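PDB 6HWJ: glucosamine kinase, which catalyses the magnesium-dependent transfer of phosphate from ATP to D-glucosamine, giving D-glucosamine 6-phosphate, and acts to a lesser extent on glucose. Local coordinates for residues L35-D40 against D95-L100; P139-P144 against L172-Q177. All blocks are in the same frame, centred on the assembly; numbering follows the deposited sequence.

Contact 1: L35-D40 against D95-L100; sequences LDALLD and DAAFVL
Phe98 and Leu39 join two beta sheets here: strand 34-42 belongs to an antiparallel five-stranded sheet, and strand 98-102 is an outermost strand of an antiparallel six-stranded one. The local strand axes approach to 9.2 Å at 31°, a spacing bridged by side chains rather than by backbone pairing. The Phe98 ring does most of the bridging. Its CG stands anti to the carbonyl carbon (chi1 -60°), and the second torsion turns the ring so that one face receives Leu39. Leu39 CB lies 3.7 Å from the centroid of the Phe98 ring and 8° off its normal, a CH-pi contact almost exactly over the centre. The far end of the ring reaches the peptide between Leu38 and Leu39, with Phe98 CE1 3.3 Å from Leu38 C. Ala37 CB comes in obliquely, 3.7 Å from Phe98 CZ. Ala37 also belongs to a classic beta bulge, in which it and Asp36 both face Val49. Leu170 of strand 166-172 touches both Phe98 and Leu39, extending the apolar cluster. A type I turn from Asp95 to Phe98 leads into the strand and is closed by Phe98 N to Asp95 O at 2.8 Å. At the other end of the contact, the branches of two leucines meet, Leu39 CD2 lying 4.3 Å from Leu100 CD1.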
loop_
_atom_site.group_PDB
_atom_site.type_symbol
_atom_site.label_atom_id
_atom_site.label_comp_id
_atom_site.label_asym_id
_atom_site.label_seq_id
_atom_site.Cartn_x
_atom_site.Cartn_y
_atom_site.Cartn_z
ATOM N N LEU A 35 -19.393 -22.415 -6.469
ATOM C CA LEU A 35 -19.758 -21.169 -5.818
ATOM C C LEU A 35 -19.764 -21.381 -4.306
ATOM O O LEU A 35 -20.547 -22.182 -3.789
ATOM C CB LEU A 35 -21.118 -20.695 -6.315
ATOM C CG LEU A 35 -21.624 -19.343 -5.824
ATOM C CD1 LEU A 35 -20.639 -18.230 -6.200
ATOM C CD2 LEU A 35 -23.004 -19.060 -6.423
ATOM N N ASP A 36 -18.881 -20.672 -3.605
ATOM C CA ASP A 36 -18.787 -20.784 -2.152
ATOM C C ASP A 36 -19.688 -19.790 -1.431
ATOM O O ASP A 36 -20.158 -20.072 -0.319
ATOM C CB ASP A 36 -17.343 -20.571 -1.694
ATOM C CG ASP A 36 -16.475 -21.805 -1.888
ATOM O OD1 ASP A 36 -17.019 -22.897 -2.164
ATOM O OD2 ASP A 36 -15.243 -21.679 -1.762
ATOM N N ALA A 37 -19.923 -18.621 -2.022
ATOM C CA ALA A 37 -20.736 -17.594 -1.381
ATOM C C ALA A 37 -21.183 -16.623 -2.453
ATOM O O ALA A 37 -20.483 -16.416 -3.447
ATOM C CB ALA A 37 -19.949 -16.864 -0.279
ATOM N N LEU A 38 -22.347 -16.009 -2.230
ATOM C CA LEU A 38 -22.990 -15.185 -3.253
ATOM C C LEU A 38 -23.748 -14.052 -2.576
ATOM O O LEU A 38 -24.640 -14.299 -1.753
ATOM C CB LEU A 38 -23.928 -16.052 -4.093
ATOM C CG LEU A 38 -24.539 -15.487 -5.383
ATOM C CD1 LEU A 38 -25.530 -14.362 -5.080
ATOM C CD2 LEU A 38 -23.434 -15.024 -6.316
ATOM N N LEU A 39 -23.367 -12.819 -2.891
ATOM C CA LEU A 39 -24.084 -11.635 -2.479
ATOM C C LEU A 39 -24.947 -11.166 -3.648
ATOM O O LEU A 39 -24.425 -10.723 -4.672
ATOM C CB LEU A 39 -23.127 -10.534 -2.049
ATOM C CG LEU A 39 -23.823 -9.195 -1.704
ATOM C CD1 LEU A 39 -24.682 -9.353 -0.459
ATOM C CD2 LEU A 39 -22.788 -8.110 -1.513
ATOM N N ASP A 40 -26.264 -11.272 -3.496
ATOM C CA ASP A 40 -27.200 -10.895 -4.552
ATOM C C ASP A 40 -27.380 -9.382 -4.531
ATOM O O ASP A 40 -27.779 -8.812 -3.507
ATOM C CB ASP A 40 -28.522 -11.617 -4.342
ATOM C CG ASP A 40 -29.475 -11.464 -5.528
ATOM O OD1 ASP A 40 -29.423 -10.434 -6.233
ATOM O OD2 ASP A 40 -30.279 -12.405 -5.744
ATOM N N ASP A 95 -26.550 -11.484 3.179
ATOM C CA ASP A 95 -26.135 -12.846 3.486
ATOM C C ASP A 95 -25.049 -12.855 4.554
ATOM O O ASP A 95 -24.047 -12.150 4.435
ATOM C CB ASP A 95 -25.631 -13.556 2.229
ATOM C CG ASP A 95 -25.233 -14.995 2.497
ATOM O OD1 ASP A 95 -25.512 -15.487 3.608
ATOM O OD2 ASP A 95 -24.643 -15.631 1.601
ATOM N N ALA A 96 -25.248 -13.688 5.585
ATOM C CA ALA A 96 -24.383 -13.674 6.759
ATOM C C ALA A 96 -22.924 -13.949 6.422
ATOM O O ALA A 96 -22.048 -13.695 7.257
ATOM C CB ALA A 96 -24.879 -14.698 7.776
ATOM N N ALA A 97 -22.634 -14.467 5.227
ATOM C CA ALA A 97 -21.250 -14.662 4.819
ATOM C C ALA A 97 -20.541 -13.341 4.534
ATOM O O ALA A 97 -19.309 -13.306 4.505
ATOM C CB ALA A 97 -21.196 -15.540 3.572
ATOM N N PHE A 98 -21.290 -12.259 4.318
ATOM C CA PHE A 98 -20.727 -11.008 3.851
ATOM C C PHE A 98 -20.949 -9.919 4.887
ATOM O O PHE A 98 -21.914 -9.953 5.647
ATOM C CB PHE A 98 -21.347 -10.562 2.530
ATOM C CG PHE A 98 -21.165 -11.546 1.397
ATOM C CD1 PHE A 98 -22.117 -12.522 1.146
ATOM C CD2 PHE A 98 -20.062 -11.465 0.573
ATOM C CE1 PHE A 98 -21.957 -13.413 0.095
ATOM C CE2 PHE A 98 -19.901 -12.350 -0.487
ATOM C CZ PHE A 98 -20.843 -13.326 -0.718
ATOM N N VAL A 99 -20.045 -8.945 4.896
ATOM C CA VAL A 99 -20.217 -7.703 5.638
ATOM C C VAL A 99 -20.125 -6.564 4.631
ATOM O O VAL A 99 -19.102 -6.412 3.956
ATOM C CB VAL A 99 -19.167 -7.551 6.742
ATOM C CG1 VAL A 99 -19.230 -6.143 7.350
ATOM C CG2 VAL A 99 -19.401 -8.582 7.827
ATOM N N LEU A 100 -21.199 -5.788 4.519
ATOM C CA LEU A 100 -21.253 -4.585 3.690
ATOM C C LEU A 100 -21.209 -3.396 4.640
ATOM O O LEU A 100 -22.154 -3.175 5.404
ATOM C CB LEU A 100 -22.528 -4.548 2.856
ATOM C CG LEU A 100 -22.467 -4.775 1.355
ATOM C CD1 LEU A 100 -23.853 -4.556 0.745
ATOM C CD2 LEU A 100 -21.451 -3.878 0.688
#

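Contact 2: P139-P144 against L172-Q177; sequences PAEGEP and LAEGAQ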
loop_
_atom_site.group_PDB
_atom_site.type_symbol
_atom_site.label_atom_id
_atom_site.label_comp_id
_atom_site.label_asym_id
_atom_site.label_seq_id
_atom_site.Cartn_x
_atom_site.Cartn_y
_atom_site.Cartn_z
ATOM N N PRO A 139 -7.093 -15.090 -0.732
ATOM C CA PRO A 139 -6.381 -16.138 0.014
ATOM C C PRO A 139 -7.270 -17.348 0.250
ATOM O O PRO A 139 -8.497 -17.298 0.096
ATOM C CB PRO A 139 -6.003 -15.451 1.333
ATOM C CG PRO A 139 -6.990 -14.334 1.482
ATOM C CD PRO A 139 -7.332 -13.878 0.077
ATOM N N ALA A 140 -6.627 -18.463 0.611
ATOM C CA ALA A 140 -7.369 -19.636 1.049
ATOM C C ALA A 140 -8.230 -19.288 2.263
ATOM O O ALA A 140 -7.979 -18.322 2.979
ATOM C CB ALA A 140 -6.413 -20.778 1.398
ATOM N N GLU A 141 -9.261 -20.094 2.489
ATOM C CA GLU A 141 -10.209 -19.800 3.560
ATOM C C GLU A 141 -9.501 -19.804 4.907
ATOM O O GLU A 141 -8.732 -20.716 5.218
ATOM C CB GLU A 141 -11.349 -20.817 3.554
ATOM C CG GLU A 141 -12.497 -20.467 4.489
ATOM C CD GLU A 141 -13.690 -21.394 4.319
ATOM O OE1 GLU A 141 -13.540 -22.454 3.665
ATOM O OE2 GLU A 141 -14.778 -21.057 4.835
ATOM N N GLY A 142 -9.754 -18.768 5.702
ATOM C CA GLY A 142 -9.133 -18.619 6.994
ATOM C C GLY A 142 -7.716 -18.094 6.984
ATOM O O GLY A 142 -7.160 -17.861 8.061
ATOM N N GLU A 143 -7.109 -17.892 5.809
ATOM C CA GLU A 143 -5.740 -17.400 5.779
ATOM C C GLU A 143 -5.709 -15.908 5.477
ATOM O O GLU A 143 -6.522 -15.407 4.695
ATOM C CB GLU A 143 -4.920 -18.143 4.719
ATOM C CG GLU A 143 -4.667 -19.602 5.054
ATOM C CD GLU A 143 -3.601 -20.224 4.174
ATOM O OE1 GLU A 143 -3.006 -19.492 3.353
ATOM O OE2 GLU A 143 -3.355 -21.442 4.305
ATOM N N PRO A 144 -4.762 -15.166 6.060
ATOM C CA PRO A 144 -4.767 -13.712 5.883
ATOM C C PRO A 144 -4.472 -13.311 4.448
ATOM O O PRO A 144 -3.642 -13.915 3.774
ATOM C CB PRO A 144 -3.656 -13.221 6.830
ATOM C CG PRO A 144 -3.305 -14.397 7.681
ATOM C CD PRO A 144 -3.619 -15.610 6.883
ATOM N N LEU A 172 -15.760 -10.588 3.308
ATOM C CA LEU A 172 -16.245 -11.917 3.602
ATOM C C LEU A 172 -15.879 -12.219 5.048
ATOM O O LEU A 172 -14.712 -12.108 5.423
ATOM C CB LEU A 172 -15.618 -12.931 2.648
ATOM C CG LEU A 172 -16.128 -14.379 2.658
ATOM C CD1 LEU A 172 -17.479 -14.512 1.999
ATOM C CD2 LEU A 172 -15.095 -15.254 1.953
ATOM N N ALA A 173 -16.873 -12.564 5.852
ATOM C CA ALA A 173 -16.680 -12.739 7.290
ATOM C C ALA A 173 -16.054 -14.109 7.529
ATOM O O ALA A 173 -16.747 -15.122 7.557
ATOM C CB ALA A 173 -18.004 -12.604 8.039
ATOM N N GLU A 174 -14.741 -14.133 7.687
ATOM C CA GLU A 174 -14.017 -15.372 7.948
ATOM C C GLU A 174 -12.595 -15.021 8.360
ATOM O O GLU A 174 -12.113 -13.912 8.112
ATOM C CB GLU A 174 -14.008 -16.292 6.723
ATOM C CG GLU A 174 -13.262 -15.694 5.529
ATOM C CD GLU A 174 -12.933 -16.727 4.470
ATOM O OE1 GLU A 174 -13.877 -17.385 3.960
ATOM O OE2 GLU A 174 -11.727 -16.901 4.177
ATOM N N GLY A 175 -11.927 -15.986 8.986
ATOM C CA GLY A 175 -10.539 -15.810 9.356
ATOM C C GLY A 175 -10.359 -14.798 10.476
ATOM O O GLY A 175 -11.305 -14.340 11.109
ATOM N N ALA A 176 -9.092 -14.464 10.717
ATOM C CA ALA A 176 -8.771 -13.451 11.714
ATOM C C ALA A 176 -9.307 -12.092 11.287
ATOM O O ALA A 176 -9.892 -11.359 12.093
ATOM C CB ALA A 176 -7.258 -13.381 11.926
ATOM N N GLN A 177 -9.105 -11.739 10.020
ATOM C CA GLN A 177 -9.560 -10.483 9.448
ATOM C C GLN A 177 -10.581 -10.747 8.344
ATOM O O GLN A 177 -10.396 -11.660 7.536
ATOM C CB GLN A 177 -8.383 -9.690 8.861
ATOM C CG GLN A 177 -7.673 -8.786 9.850
ATOM C CD GLN A 177 -7.043 -9.556 10.993
ATOM O OE1 GLN A 177 -7.713 -9.905 11.967
ATOM N NE2 GLN A 177 -5.743 -9.821 10.883
HETATM O O HOH W 1 -6.247 -15.806 9.402
HETATM O O HOH W 2 -9.404 -15.483 5.885
#
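A type II beta turn, Ala140 to Glu143, in the loop between strand 137-138 and helix 148-157 meets the connection between strands 166-172 and 179-186 of the six-stranded sheet. The turn is closed by Glu143 N to Ala140 O at 3.0 Å, and within it the Gly142 amide meets the Glu174 carboxylate. Gly142 N donates to Glu174 OE2 over 3.1 Å at 163°, a nearly straight bond that nonetheless reaches the oxygen from above, 55° out of the carboxylate plane. Glu174 CG sits between its backbone N and carbonyl carbon (chi1 64°), and the chain then extends across that of Glu141 at about a right angle. There Glu141 CG comes within 3.4 Å of Glu174 OE1. The two carboxylates are also close, and Arg57, salt-bridged to Glu174 OE2, probably offsets some of their repulsion. The backbones draw nearest at two glycines with positive phi, Gly142 CA lying 3.9 Å from Gly175 CA. Water adds two links between the loops: one molecule donates to Gly142 O and weakly accepts from Ala176 N, while a second donates to Glu143 O at 3.1 Å and to Glu174 OE2 at 3.2 Å.

Both contacts lie toward the surface, away from the ATP and glucosamine sites, but they differ in chemistry. Contact 1 has a buried aromatic ring at its heart and joins strands of two sheets by apolar contacts, whereas contact 2 joins exposed loops through a carboxylate, a backbone amide and water. Strand 166-172 and the loop after it connect them, since Ala97 O and Ala173 N lie 2.9 Å apart, a probable hydrogen bond continuing the pairing of strands 98-102 and 166-172. Leu172 CD1 also packs on Ala37 CB and Phe98 CE2, both at 4.1 Å. The centres of the two contacts are about 14 Å apart, and contact 1 closes along the chain before contact 2 opens.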